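Side-chain contacts in plantazolicin methyltransferase BamL (Bacillus amyloliquefaciens subsp. plantarum, PDB 5DLY), which probably transfers methyl groups from S-adenosylmethionine to the amine of the plantazolicin precursor, and binds S-adenosylhomocysteine together with an azole substrate analogue: residues S39-S44 with Q70-Q75; E46-F51 with I126-L131; S54-E59 with S151-I156; S216-F221 with S226-L231. All coordinates share one frame; numbering follows the deposited sequence.

Contact 1: residues S39-S44 with Q70-Q75; sequences SIRSIS and QGQVIQ
Apolar contact between R41 and V73 comes first: R41 CG lies 3.5 Å from V73 CG2, and R41 CD lies 3.7 Å from the same methyl. With V73 CG1 anti to the backbone N (chi1 164°), CG2 is left anti to the carbonyl carbon and meets R41. The CA atoms of R41 and V73 are 7.1 Å apart.

The second kind is packing over a flat group. Q72 CB sits 3.5 Å above the R41 guanidinium plane, over its centre, with R41 CZ as its nearest atom. The glutamine amide is tilted by 38° against that plane, so the two groups are not stacked in parallel, and no hydrogen bond spans the two segments.

Residues 70-75 span the end of the glycine-rich turn (G67, G69, G71) that follows strand 62-66 in the Rossmann-like methyltransferase fold, and the first turn of helix 72-80. G71, with positive phi, is the N-cap of that helix. R41 reaches this cofactor-binding corner from helix 23-56, its side chain coming within about 4 Å of the bound S-adenosylhomocysteine at the nearest atoms.

The polar bonds lie within 70-75 or go to E34, earlier on helix 23-56. Q72 NE2 donates to Q70 OE1 over 3.0 Å, N-H...O angle 153°. E34 OE1 adds a weak hydrogen bond from Q72 NE2 and a long, weak ion pair with R41 NH1.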
# COMPACT_ATOMS: atom_id res chain seq x y z
N SER A 39 1.14 -3.08 -12.93
CA SER A 39 -0.01 -3.97 -13.15
C SER A 39 -0.66 -4.46 -11.86
O SER A 39 -1.85 -4.78 -11.85
CB SER A 39 0.33 -5.15 -14.09
OG SER A 39 1.24 -6.06 -13.50
N ILE A 40 0.12 -4.52 -10.78
CA ILE A 40 -0.44 -4.93 -9.48
C ILE A 40 -1.29 -3.81 -8.86
O ILE A 40 -2.13 -4.06 -8.00
CB ILE A 40 0.64 -5.45 -8.51
CG1 ILE A 40 0.04 -6.34 -7.41
CG2 ILE A 40 1.43 -4.31 -7.88
CD1 ILE A 40 -0.32 -7.75 -7.85
N ARG A 41 -1.07 -2.57 -9.29
CA ARG A 41 -1.82 -1.43 -8.77
C ARG A 41 -3.34 -1.64 -8.85
O ARG A 41 -4.04 -1.54 -7.83
CB ARG A 41 -1.42 -0.15 -9.52
CG ARG A 41 -1.37 1.09 -8.66
CD ARG A 41 -0.22 2.00 -9.09
NE ARG A 41 -0.26 2.31 -10.52
CZ ARG A 41 0.79 2.69 -11.26
NH1 ARG A 41 2.00 2.82 -10.72
NH2 ARG A 41 0.62 2.94 -12.55
N SER A 42 -3.85 -1.96 -10.04
CA SER A 42 -5.29 -2.16 -10.20
C SER A 42 -5.79 -3.37 -9.42
O SER A 42 -6.92 -3.36 -8.93
CB SER A 42 -5.70 -2.29 -11.67
OG SER A 42 -5.14 -3.44 -12.27
N ILE A 43 -4.96 -4.40 -9.32
CA ILE A 43 -5.35 -5.57 -8.52
C ILE A 43 -5.49 -5.23 -7.04
O ILE A 43 -6.49 -5.59 -6.40
CB ILE A 43 -4.41 -6.76 -8.78
CG1 ILE A 43 -4.59 -7.22 -10.22
CG2 ILE A 43 -4.67 -7.90 -7.80
CD1 ILE A 43 -3.47 -8.09 -10.71
N SER A 44 -4.52 -4.51 -6.49
CA SER A 44 -4.61 -4.08 -5.10
C SER A 44 -5.80 -3.16 -4.84
O SER A 44 -6.47 -3.31 -3.83
CB SER A 44 -3.31 -3.40 -4.67
OG SER A 44 -2.25 -4.33 -4.73
N GLN A 70 3.05 9.95 -7.86
CA GLN A 70 2.63 10.89 -8.90
C GLN A 70 1.11 10.85 -9.14
O GLN A 70 0.61 11.38 -10.13
CB GLN A 70 3.40 10.61 -10.20
CG GLN A 70 4.92 10.66 -10.06
CD GLN A 70 5.50 9.43 -9.35
OE1 GLN A 70 4.92 8.35 -9.38
NE2 GLN A 70 6.67 9.60 -8.72
N GLY A 71 0.38 10.22 -8.22
CA GLY A 71 -1.08 10.18 -8.25
C GLY A 71 -1.77 9.11 -9.08
O GLY A 71 -2.97 9.19 -9.29
N GLN A 72 -1.02 8.09 -9.52
CA GLN A 72 -1.55 7.04 -10.39
C GLN A 72 -2.73 6.30 -9.77
O GLN A 72 -3.73 6.02 -10.44
CB GLN A 72 -0.45 6.03 -10.75
CG GLN A 72 0.71 6.60 -11.56
CD GLN A 72 1.90 7.05 -10.71
OE1 GLN A 72 1.74 7.57 -9.60
NE2 GLN A 72 3.10 6.87 -11.25
N VAL A 73 -2.64 5.98 -8.48
CA VAL A 73 -3.74 5.29 -7.80
C VAL A 73 -4.98 6.16 -7.75
O VAL A 73 -6.10 5.70 -7.99
CB VAL A 73 -3.32 4.80 -6.39
CG1 VAL A 73 -4.54 4.43 -5.54
CG2 VAL A 73 -2.39 3.61 -6.51
N ILE A 74 -4.80 7.44 -7.44
CA ILE A 74 -5.91 8.37 -7.40
C ILE A 74 -6.50 8.57 -8.80
O ILE A 74 -7.72 8.65 -8.96
CB ILE A 74 -5.49 9.67 -6.69
CG1 ILE A 74 -5.47 9.41 -5.17
CG2 ILE A 74 -6.41 10.83 -7.06
CD1 ILE A 74 -4.78 10.46 -4.35
N GLN A 75 -5.65 8.60 -9.82
CA GLN A 75 -6.15 8.65 -11.20
C GLN A 75 -7.06 7.45 -11.52
O GLN A 75 -8.14 7.62 -12.10
CB GLN A 75 -5.00 8.75 -12.20
CG GLN A 75 -5.48 8.82 -13.64
CD GLN A 75 -4.81 9.91 -14.43
OE1 GLN A 75 -3.63 9.83 -14.74
NE2 GLN A 75 -5.57 10.95 -14.75

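Contact 2: residues E46-F51 with I126-L131; sequences ETFLSF and IIFIHL. With SAH (S-adenosyl-L-homocysteine), chain C; 5D7 (prop-2-en-1-yl 2-[(1S)-1-amino-4-carbamimidamidobutyl]-1,3-thiazole-4-carboxylate), chain B.
The central strand 124-130 of the Rossmann-like sheet meets helix 23-56 here, F48 of the helix resting on I126 and F128 of the strand. The axes of the two segments run roughly antiparallel, at 156° and 10.5 Å apart at closest approach. I126 and F128 point at the helix, whereas I127 between them points away.

F48 is gripped on two sides. I126 CG2 makes a CH-pi contact over one face, 3.9 Å from the ring centroid, while I126 CD1 comes to 3.3 Å from F48 CD1. F48 also turns its edge to the face of F128: the ring centroids lie 4.7 Å apart in a T-shaped pair, and F48 CE2 stands 3.4 Å above the centre of the F128 ring. A chi1 of 74°, with CG between the backbone N and carbonyl carbon, directs F48 into this position.

At the strand's C-terminal end, H130 O accepts from the amino N of S-adenosylhomocysteine (2.8 Å), and L131 O from the amine N of the substrate analogue (3.0 Å). The helix-facing side is thus wholly apolar in this contact, while the carbonyls place the analogue's amine N 3.9 Å from SD of S-adenosylhomocysteine, consistent with methyl transfer to that nitrogen.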
# COMPACT_ATOMS: atom_id res chain seq x y z
N GLU A 46 -8.67 -2.93 -6.68
CA GLU A 46 -9.93 -3.67 -6.79
C GLU A 46 -10.12 -4.64 -5.63
O GLU A 46 -11.26 -4.98 -5.28
CB GLU A 46 -10.04 -4.39 -8.14
CG GLU A 46 -10.11 -3.46 -9.36
CD GLU A 46 -11.29 -2.49 -9.35
OE1 GLU A 46 -12.27 -2.71 -8.62
OE2 GLU A 46 -11.24 -1.49 -10.09
N THR A 47 -9.02 -5.06 -5.00
CA THR A 47 -9.10 -5.93 -3.83
C THR A 47 -9.73 -5.14 -2.70
O THR A 47 -10.67 -5.63 -2.08
CB THR A 47 -7.72 -6.49 -3.44
OG1 THR A 47 -7.24 -7.34 -4.48
CG2 THR A 47 -7.79 -7.31 -2.14
N PHE A 48 -9.28 -3.91 -2.44
CA PHE A 48 -9.90 -3.18 -1.34
C PHE A 48 -11.33 -2.74 -1.64
O PHE A 48 -12.16 -2.71 -0.75
CB PHE A 48 -9.01 -2.08 -0.71
CG PHE A 48 -8.82 -0.83 -1.54
CD1 PHE A 48 -9.88 0.03 -1.83
CD2 PHE A 48 -7.54 -0.45 -1.94
CE1 PHE A 48 -9.67 1.21 -2.55
CE2 PHE A 48 -7.32 0.72 -2.65
CZ PHE A 48 -8.39 1.55 -2.96
N LEU A 49 -11.62 -2.43 -2.91
CA LEU A 49 -12.99 -2.10 -3.31
C LEU A 49 -13.93 -3.29 -3.17
O LEU A 49 -15.06 -3.14 -2.70
CB LEU A 49 -13.02 -1.52 -4.71
CG LEU A 49 -12.34 -0.17 -4.86
CD1 LEU A 49 -12.29 0.22 -6.32
CD2 LEU A 49 -13.03 0.91 -4.04
N SER A 50 -13.46 -4.47 -3.56
CA SER A 50 -14.27 -5.67 -3.42
C SER A 50 -14.50 -5.99 -1.96
O SER A 50 -15.61 -6.35 -1.57
CB SER A 50 -13.64 -6.85 -4.14
OG SER A 50 -14.41 -8.02 -3.93
N PHE A 51 -13.45 -5.85 -1.14
CA PHE A 51 -13.56 -6.08 0.29
C PHE A 51 -14.60 -5.16 0.91
O PHE A 51 -15.46 -5.62 1.66
CB PHE A 51 -12.20 -5.90 0.99
CG PHE A 51 -12.26 -6.10 2.48
CD1 PHE A 51 -12.54 -5.02 3.34
CD2 PHE A 51 -12.03 -7.35 3.04
CE1 PHE A 51 -12.60 -5.20 4.72
CE2 PHE A 51 -12.09 -7.54 4.43
CZ PHE A 51 -12.37 -6.46 5.26
N ILE A 126 -11.52 4.19 3.47
CA ILE A 126 -10.37 3.38 3.08
C ILE A 126 -9.11 4.21 3.18
O ILE A 126 -9.06 5.33 2.69
CB ILE A 126 -10.51 2.85 1.63
CG1 ILE A 126 -11.83 2.06 1.49
CG2 ILE A 126 -9.29 2.02 1.23
CD1 ILE A 126 -12.13 1.58 0.08
N ILE A 127 -8.10 3.63 3.83
CA ILE A 127 -6.76 4.19 3.85
C ILE A 127 -5.86 3.15 3.19
O ILE A 127 -5.84 1.99 3.58
CB ILE A 127 -6.31 4.53 5.29
CG1 ILE A 127 -7.30 5.51 5.93
CG2 ILE A 127 -4.89 5.08 5.28
CD1 ILE A 127 -7.04 5.81 7.40
N PHE A 128 -5.13 3.56 2.15
CA PHE A 128 -4.35 2.65 1.32
C PHE A 128 -2.87 2.96 1.49
O PHE A 128 -2.45 4.11 1.39
CB PHE A 128 -4.76 2.89 -0.14
CG PHE A 128 -4.28 1.86 -1.14
CD1 PHE A 128 -4.18 0.50 -0.83
CD2 PHE A 128 -4.01 2.26 -2.45
CE1 PHE A 128 -3.80 -0.42 -1.80
CE2 PHE A 128 -3.63 1.35 -3.41
CZ PHE A 128 -3.52 0.00 -3.09
N ILE A 129 -2.08 1.93 1.78
CA ILE A 129 -0.63 2.09 1.90
C ILE A 129 0.02 1.06 0.99
O ILE A 129 0.29 -0.08 1.39
CB ILE A 129 -0.12 1.90 3.35
CG1 ILE A 129 -0.98 2.67 4.37
CG2 ILE A 129 1.33 2.32 3.44
CD1 ILE A 129 -0.53 2.49 5.81
N HIS A 130 0.26 1.46 -0.26
CA HIS A 130 0.66 0.51 -1.29
C HIS A 130 2.14 0.64 -1.61
O HIS A 130 2.61 1.69 -2.07
CB HIS A 130 -0.19 0.75 -2.55
CG HIS A 130 -0.03 -0.30 -3.61
ND1 HIS A 130 -0.58 -1.56 -3.51
CD2 HIS A 130 0.56 -0.24 -4.83
CE1 HIS A 130 -0.29 -2.25 -4.60
NE2 HIS A 130 0.39 -1.47 -5.42
N LEU A 131 2.87 -0.46 -1.38
CA LEU A 131 4.28 -0.58 -1.74
C LEU A 131 5.17 0.55 -1.19
O LEU A 131 6.07 1.06 -1.88
CB LEU A 131 4.44 -0.80 -3.27
CG LEU A 131 3.62 -1.95 -3.89
CD1 LEU A 131 3.84 -2.03 -5.40
CD2 LEU A 131 3.96 -3.28 -3.22
N SAH C . 1.91 4.09 -3.27
CA SAH C . 2.87 4.15 -4.42
CB SAH C . 4.30 4.03 -3.91
CG SAH C . 5.22 4.99 -4.67
SD SAH C . 6.93 4.71 -4.29
C SAH C . 2.58 3.03 -5.38
O SAH C . 1.57 2.34 -5.27
OXT SAH C . 3.35 2.75 -6.30
C5' SAH C . 7.04 5.14 -2.58
C4' SAH C . 6.50 6.53 -2.28
O4' SAH C . 6.42 6.71 -0.86
C3' SAH C . 7.42 7.64 -2.79
O3' SAH C . 6.69 8.52 -3.67
C2' SAH C . 7.91 8.35 -1.53
O2' SAH C . 8.13 9.76 -1.67
C1' SAH C . 6.76 8.06 -0.57
N9 SAH C . 7.09 8.20 0.87
C8 SAH C . 8.16 7.69 1.51
N7 SAH C . 8.14 8.01 2.82
C5 SAH C . 7.03 8.74 3.03
C6 SAH C . 6.42 9.40 4.19
N6 SAH C . 7.02 9.30 5.39
N1 SAH C . 5.25 10.07 4.00
C2 SAH C . 4.67 10.14 2.78
N3 SAH C . 5.18 9.56 1.66
C4 SAH C . 6.35 8.87 1.74
O9 5D7 B . 6.50 -4.23 -5.48
C6 5D7 B . 7.69 -4.26 -5.73
O7 5D7 B . 8.29 -5.42 -6.34
C8 5D7 B . 7.55 -6.62 -6.56
C2 5D7 B . 8.58 -3.10 -5.45
N3 5D7 B . 8.08 -1.89 -5.07
C4 5D7 B . 9.01 -0.94 -4.87
S5 5D7 B . 10.58 -1.60 -5.18
C1 5D7 B . 9.97 -3.17 -5.58
CA 5D7 B . 8.85 0.48 -4.47
N 5D7 B . 7.43 0.80 -4.53
CB 5D7 B . 9.41 0.74 -3.06
CG 5D7 B . 9.08 -0.31 -2.00
CD 5D7 B . 9.02 0.36 -0.63
NE 5D7 B . 8.85 -0.66 0.39
CZ 5D7 B . 9.78 -1.36 1.04
NH2 5D7 B . 9.45 -2.22 1.90
NH1 5D7 B . 11.02 -1.16 0.80
C3 5D7 B . 8.48 -7.65 -7.14
C5 5D7 B . 8.06 -8.54 -8.02

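Contact 3: residues S54-E59 with S151-I156; sequences SKFNRE and SDQSCI
F56, in the last turn of helix 23-56, and Q153, at the corner leading into strand 154-160, have the closest CA atoms of the two segments, 6.9 Å apart; N57 ends the helix with positive phi, and the second segment turns a corner at D152 and Q153.

The F56 ring is sandwiched. Q153 CB lies over one face, 3.7 Å from the centroid and 17° off the ring normal, a CH-pi contact displaced toward the rim. On the opposite face K55 CG sits 3.4 Å above the ring plane, over its centre. F56 and Q153 run past each other in opposite directions, and the Q153 amide is turned 53° from the ring. Beyond the aliphatic part, F56 CZ reaches the backbone at S154 N, 3.5 Å away and oblique to the ring. Y52, one turn earlier on the helix, meets F56 with its ring and holds Q153 O through its hydroxyl.

R58 crosses the end of Q153 at a slant, its guanidinium 60° from the amide plane. The approach is loose, R58 NE being 4.0 Å from Q153 OE1, too far for a hydrogen bond. The R58 chain extends from CG to NE, and R58 NH1 donates to the backbone O of the next residue, E59, over 2.9 Å. NH1 also forms a salt bridge with D125, whose other carboxylate oxygen is bonded to S151 OG. S154 OG in turn donates to S151 O, 2.8 Å away, bracing the corner.

The interface itself is therefore largely aliphatic-on-aromatic; the salt bridge to D125 probably offsets much of the R58 charge, while Q153 makes no hydrogen bond to it.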
# COMPACT_ATOMS: atom_id res chain seq x y z
N SER A 54 -18.23 -5.99 -0.11
CA SER A 54 -18.61 -7.28 0.48
C SER A 54 -18.92 -7.11 1.97
O SER A 54 -19.97 -7.57 2.45
CB SER A 54 -17.50 -8.31 0.26
OG SER A 54 -17.81 -9.55 0.87
N LYS A 55 -18.03 -6.44 2.68
CA LYS A 55 -18.14 -6.26 4.13
C LYS A 55 -19.25 -5.28 4.51
O LYS A 55 -20.03 -5.55 5.43
CB LYS A 55 -16.80 -5.82 4.72
CG LYS A 55 -16.77 -5.67 6.24
CD LYS A 55 -16.43 -6.95 6.97
CE LYS A 55 -16.30 -6.69 8.46
NZ LYS A 55 -16.01 -7.92 9.25
N PHE A 56 -19.33 -4.14 3.82
CA PHE A 56 -20.19 -3.05 4.29
C PHE A 56 -21.42 -2.73 3.42
O PHE A 56 -22.23 -1.88 3.79
CB PHE A 56 -19.36 -1.78 4.55
CG PHE A 56 -18.22 -1.99 5.51
CD1 PHE A 56 -18.45 -2.37 6.84
CD2 PHE A 56 -16.90 -1.80 5.09
CE1 PHE A 56 -17.40 -2.54 7.72
CE2 PHE A 56 -15.84 -1.99 5.97
CZ PHE A 56 -16.09 -2.36 7.29
N ASN A 57 -21.55 -3.41 2.28
CA ASN A 57 -22.73 -3.30 1.40
C ASN A 57 -23.03 -1.91 0.82
O ASN A 57 -24.17 -1.59 0.46
CB ASN A 57 -23.97 -3.93 2.07
CG ASN A 57 -23.78 -5.41 2.34
OD1 ASN A 57 -23.74 -5.84 3.49
ND2 ASN A 57 -23.63 -6.19 1.28
N ARG A 58 -21.99 -1.10 0.74
CA ARG A 58 -22.02 0.14 -0.01
C ARG A 58 -20.62 0.42 -0.54
O ARG A 58 -19.66 -0.22 -0.10
CB ARG A 58 -22.52 1.31 0.85
CG ARG A 58 -21.62 1.68 2.02
CD ARG A 58 -21.98 3.06 2.54
NE ARG A 58 -21.26 3.43 3.76
CZ ARG A 58 -20.03 3.95 3.79
NH1 ARG A 58 -19.34 4.15 2.67
NH2 ARG A 58 -19.49 4.27 4.95
N GLU A 59 -20.52 1.35 -1.47
CA GLU A 59 -19.23 1.82 -1.94
C GLU A 59 -18.63 2.78 -0.91
O GLU A 59 -19.37 3.45 -0.17
CB GLU A 59 -19.37 2.49 -3.31
CG GLU A 59 -19.68 1.51 -4.44
CD GLU A 59 -19.98 2.18 -5.77
OE1 GLU A 59 -20.00 1.47 -6.79
OE2 GLU A 59 -20.18 3.41 -5.80
N SER A 151 -13.12 5.62 9.73
CA SER A 151 -14.56 5.75 9.94
C SER A 151 -15.10 4.52 10.68
O SER A 151 -14.37 3.53 10.89
CB SER A 151 -15.28 5.94 8.60
OG SER A 151 -15.40 4.70 7.92
N ASP A 152 -16.37 4.57 11.05
CA ASP A 152 -17.00 3.44 11.74
C ASP A 152 -17.07 2.16 10.89
O ASP A 152 -17.17 1.08 11.43
CB ASP A 152 -18.40 3.82 12.24
CG ASP A 152 -18.37 4.89 13.32
OD1 ASP A 152 -17.30 5.12 13.92
OD2 ASP A 152 -19.43 5.51 13.58
N GLN A 153 -17.01 2.31 9.56
CA GLN A 153 -16.97 1.18 8.63
C GLN A 153 -15.82 1.41 7.66
O GLN A 153 -15.96 2.14 6.68
CB GLN A 153 -18.29 1.05 7.87
CG GLN A 153 -19.45 0.58 8.72
CD GLN A 153 -20.75 0.45 7.94
OE1 GLN A 153 -21.14 1.37 7.22
NE2 GLN A 153 -21.41 -0.68 8.08
N SER A 154 -14.68 0.79 7.93
CA SER A 154 -13.46 1.18 7.23
C SER A 154 -12.37 0.13 7.28
O SER A 154 -12.42 -0.82 8.07
CB SER A 154 -12.90 2.47 7.85
OG SER A 154 -12.59 2.24 9.22
N CYS A 155 -11.35 0.33 6.45
CA CYS A 155 -10.15 -0.48 6.54
C CYS A 155 -8.92 0.29 6.08
O CYS A 155 -9.01 1.17 5.22
CB CYS A 155 -10.28 -1.78 5.74
SG CYS A 155 -10.57 -1.51 3.98
N ILE A 156 -7.79 -0.05 6.69
CA ILE A 156 -6.46 0.24 6.13
C ILE A 156 -6.03 -1.01 5.39
O ILE A 156 -6.06 -2.10 5.98
CB ILE A 156 -5.41 0.56 7.22
CG1 ILE A 156 -5.92 1.65 8.16
CG2 ILE A 156 -4.09 1.00 6.57
CD1 ILE A 156 -4.98 2.00 9.30

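Contact 4: residues S216-F221 with S226-L231; sequences SFIGGF and SQFFSL
Q227, in the first turn of helix 226-232, lays CG squarely over the F221 ring, 3.4 Å from its centroid and 8° off the normal. With CG opposite its backbone N (chi1 -160°) the chain crosses the ring, then bends at chi2, so that Q227 NE2 stays within 3.7 Å of F221 CE1.

F228 follows. F228 CE1 lies 3.8 Å from I218 CG1, the two side chains at about a right angle, while F228 CD1 lies 3.6 Å from the backbone F221 O, which is oblique to the F228 ring.

The loop residues met by the helix are the two ends of a type I' beta turn, I218 and F221, in the loop between strand 209-214 and the helix. G219 and G220 take positive phi at its two central positions, and F221 N closes it onto I218 O over 3.1 Å. W261 lies beside the turn, its NE1 bonded to G219 O and its ring stacked with F221.

Further on, L231 completes the hydrophobic side: its CD1 is 3.4 Å from F221 CD2, at the far end of the ring from F221 CE1, and 4.0 Å from I218 CG2.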
# COMPACT_ATOMS: atom_id res chain seq x y z
N SER A 216 -0.82 -14.61 0.51
CA SER A 216 -1.58 -15.03 -0.67
C SER A 216 -1.86 -13.84 -1.59
O SER A 216 -2.05 -12.72 -1.12
CB SER A 216 -2.89 -15.69 -0.26
OG SER A 216 -2.62 -16.89 0.44
N PHE A 217 -1.90 -14.11 -2.89
CA PHE A 217 -1.95 -13.07 -3.92
C PHE A 217 -3.13 -12.11 -3.80
O PHE A 217 -2.98 -10.90 -4.02
CB PHE A 217 -1.95 -13.74 -5.30
CG PHE A 217 -1.69 -12.80 -6.44
CD1 PHE A 217 -0.40 -12.39 -6.76
CD2 PHE A 217 -2.74 -12.35 -7.22
CE1 PHE A 217 -0.17 -11.54 -7.83
CE2 PHE A 217 -2.52 -11.50 -8.30
CZ PHE A 217 -1.23 -11.09 -8.60
N ILE A 218 -4.30 -12.64 -3.46
CA ILE A 218 -5.50 -11.82 -3.36
C ILE A 218 -5.73 -11.39 -1.91
O ILE A 218 -6.32 -12.12 -1.13
CB ILE A 218 -6.75 -12.51 -3.94
CG1 ILE A 218 -6.49 -12.95 -5.40
CG2 ILE A 218 -7.98 -11.61 -3.81
CD1 ILE A 218 -6.31 -11.81 -6.39
N GLY A 219 -5.19 -10.22 -1.56
CA GLY A 219 -5.39 -9.63 -0.24
C GLY A 219 -4.84 -10.43 0.93
O GLY A 219 -5.20 -10.16 2.07
N GLY A 220 -3.99 -11.41 0.64
CA GLY A 220 -3.44 -12.29 1.67
C GLY A 220 -4.45 -13.26 2.24
O GLY A 220 -4.22 -13.84 3.32
N PHE A 221 -5.58 -13.43 1.55
CA PHE A 221 -6.61 -14.38 1.96
C PHE A 221 -6.39 -15.70 1.23
O PHE A 221 -6.26 -15.72 0.01
CB PHE A 221 -8.01 -13.83 1.69
CG PHE A 221 -8.32 -12.57 2.44
CD1 PHE A 221 -8.45 -12.59 3.83
CD2 PHE A 221 -8.48 -11.36 1.77
CE1 PHE A 221 -8.73 -11.42 4.52
CE2 PHE A 221 -8.77 -10.19 2.46
CZ PHE A 221 -8.89 -10.22 3.84
N SER A 226 -13.46 -17.99 3.35
CA SER A 226 -14.73 -17.39 2.97
C SER A 226 -14.53 -15.99 2.41
O SER A 226 -15.27 -15.56 1.52
CB SER A 226 -15.68 -17.35 4.17
OG SER A 226 -15.04 -16.80 5.30
N GLN A 227 -13.51 -15.30 2.92
CA GLN A 227 -13.17 -13.96 2.46
C GLN A 227 -12.71 -13.99 1.00
O GLN A 227 -13.15 -13.16 0.20
CB GLN A 227 -12.08 -13.33 3.34
CG GLN A 227 -12.02 -11.82 3.23
CD GLN A 227 -12.80 -11.11 4.33
OE1 GLN A 227 -13.86 -10.55 4.10
NE2 GLN A 227 -12.25 -11.14 5.55
N PHE A 228 -11.85 -14.94 0.66
CA PHE A 228 -11.39 -15.09 -0.73
C PHE A 228 -12.58 -15.36 -1.65
O PHE A 228 -12.72 -14.73 -2.69
CB PHE A 228 -10.34 -16.20 -0.84
CG PHE A 228 -9.83 -16.45 -2.24
CD1 PHE A 228 -8.70 -15.79 -2.70
CD2 PHE A 228 -10.46 -17.36 -3.07
CE1 PHE A 228 -8.21 -16.03 -3.98
CE2 PHE A 228 -9.98 -17.60 -4.36
CZ PHE A 228 -8.85 -16.94 -4.81
N PHE A 229 -13.45 -16.29 -1.24
CA PHE A 229 -14.64 -16.61 -2.02
C PHE A 229 -15.45 -15.35 -2.32
O PHE A 229 -15.83 -15.11 -3.46
CB PHE A 229 -15.53 -17.64 -1.31
CG PHE A 229 -16.69 -18.12 -2.15
CD1 PHE A 229 -17.92 -17.49 -2.08
CD2 PHE A 229 -16.54 -19.21 -3.01
CE1 PHE A 229 -18.99 -17.93 -2.85
CE2 PHE A 229 -17.60 -19.65 -3.78
CZ PHE A 229 -18.83 -19.01 -3.70
N SER A 230 -15.70 -14.54 -1.29
CA SER A 230 -16.47 -13.31 -1.46
C SER A 230 -15.78 -12.32 -2.40
O SER A 230 -16.41 -11.80 -3.32
CB SER A 230 -16.76 -12.64 -0.11
OG SER A 230 -17.45 -13.51 0.77
N LEU A 231 -14.49 -12.08 -2.19
CA LEU A 231 -13.72 -11.17 -3.03
C LEU A 231 -13.77 -11.54 -4.51
O LEU A 231 -14.00 -10.68 -5.36
CB LEU A 231 -12.26 -11.09 -2.58
CG LEU A 231 -11.96 -10.47 -1.22
CD1 LEU A 231 -10.48 -10.57 -0.90
CD2 LEU A 231 -12.40 -9.02 -1.17

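Overall arrangement
Helix 23-56 supplies the first partner of three contacts in succession. Contact 1 closes a loop through strand 62-66 onto helix 72-80; contact 2 closes a longer one onto strand 124-130; contact 3, from the helix's end, reaches the corner leading into strand 154-160. These three loops cross one another, their segments alternating along the chain. Contacts 2 and 3 meet in the sheet, where I127 N probably bonds to C155 O, whereas 1 and 3 stay about 9 Å apart at their nearest atoms. Contact 4, in series with the others, folds the loop after strand 209-214 back onto helix 226-232. It touches helix 23-56 again, S50 OG probably bonding to L231 O and I40 packing on F217.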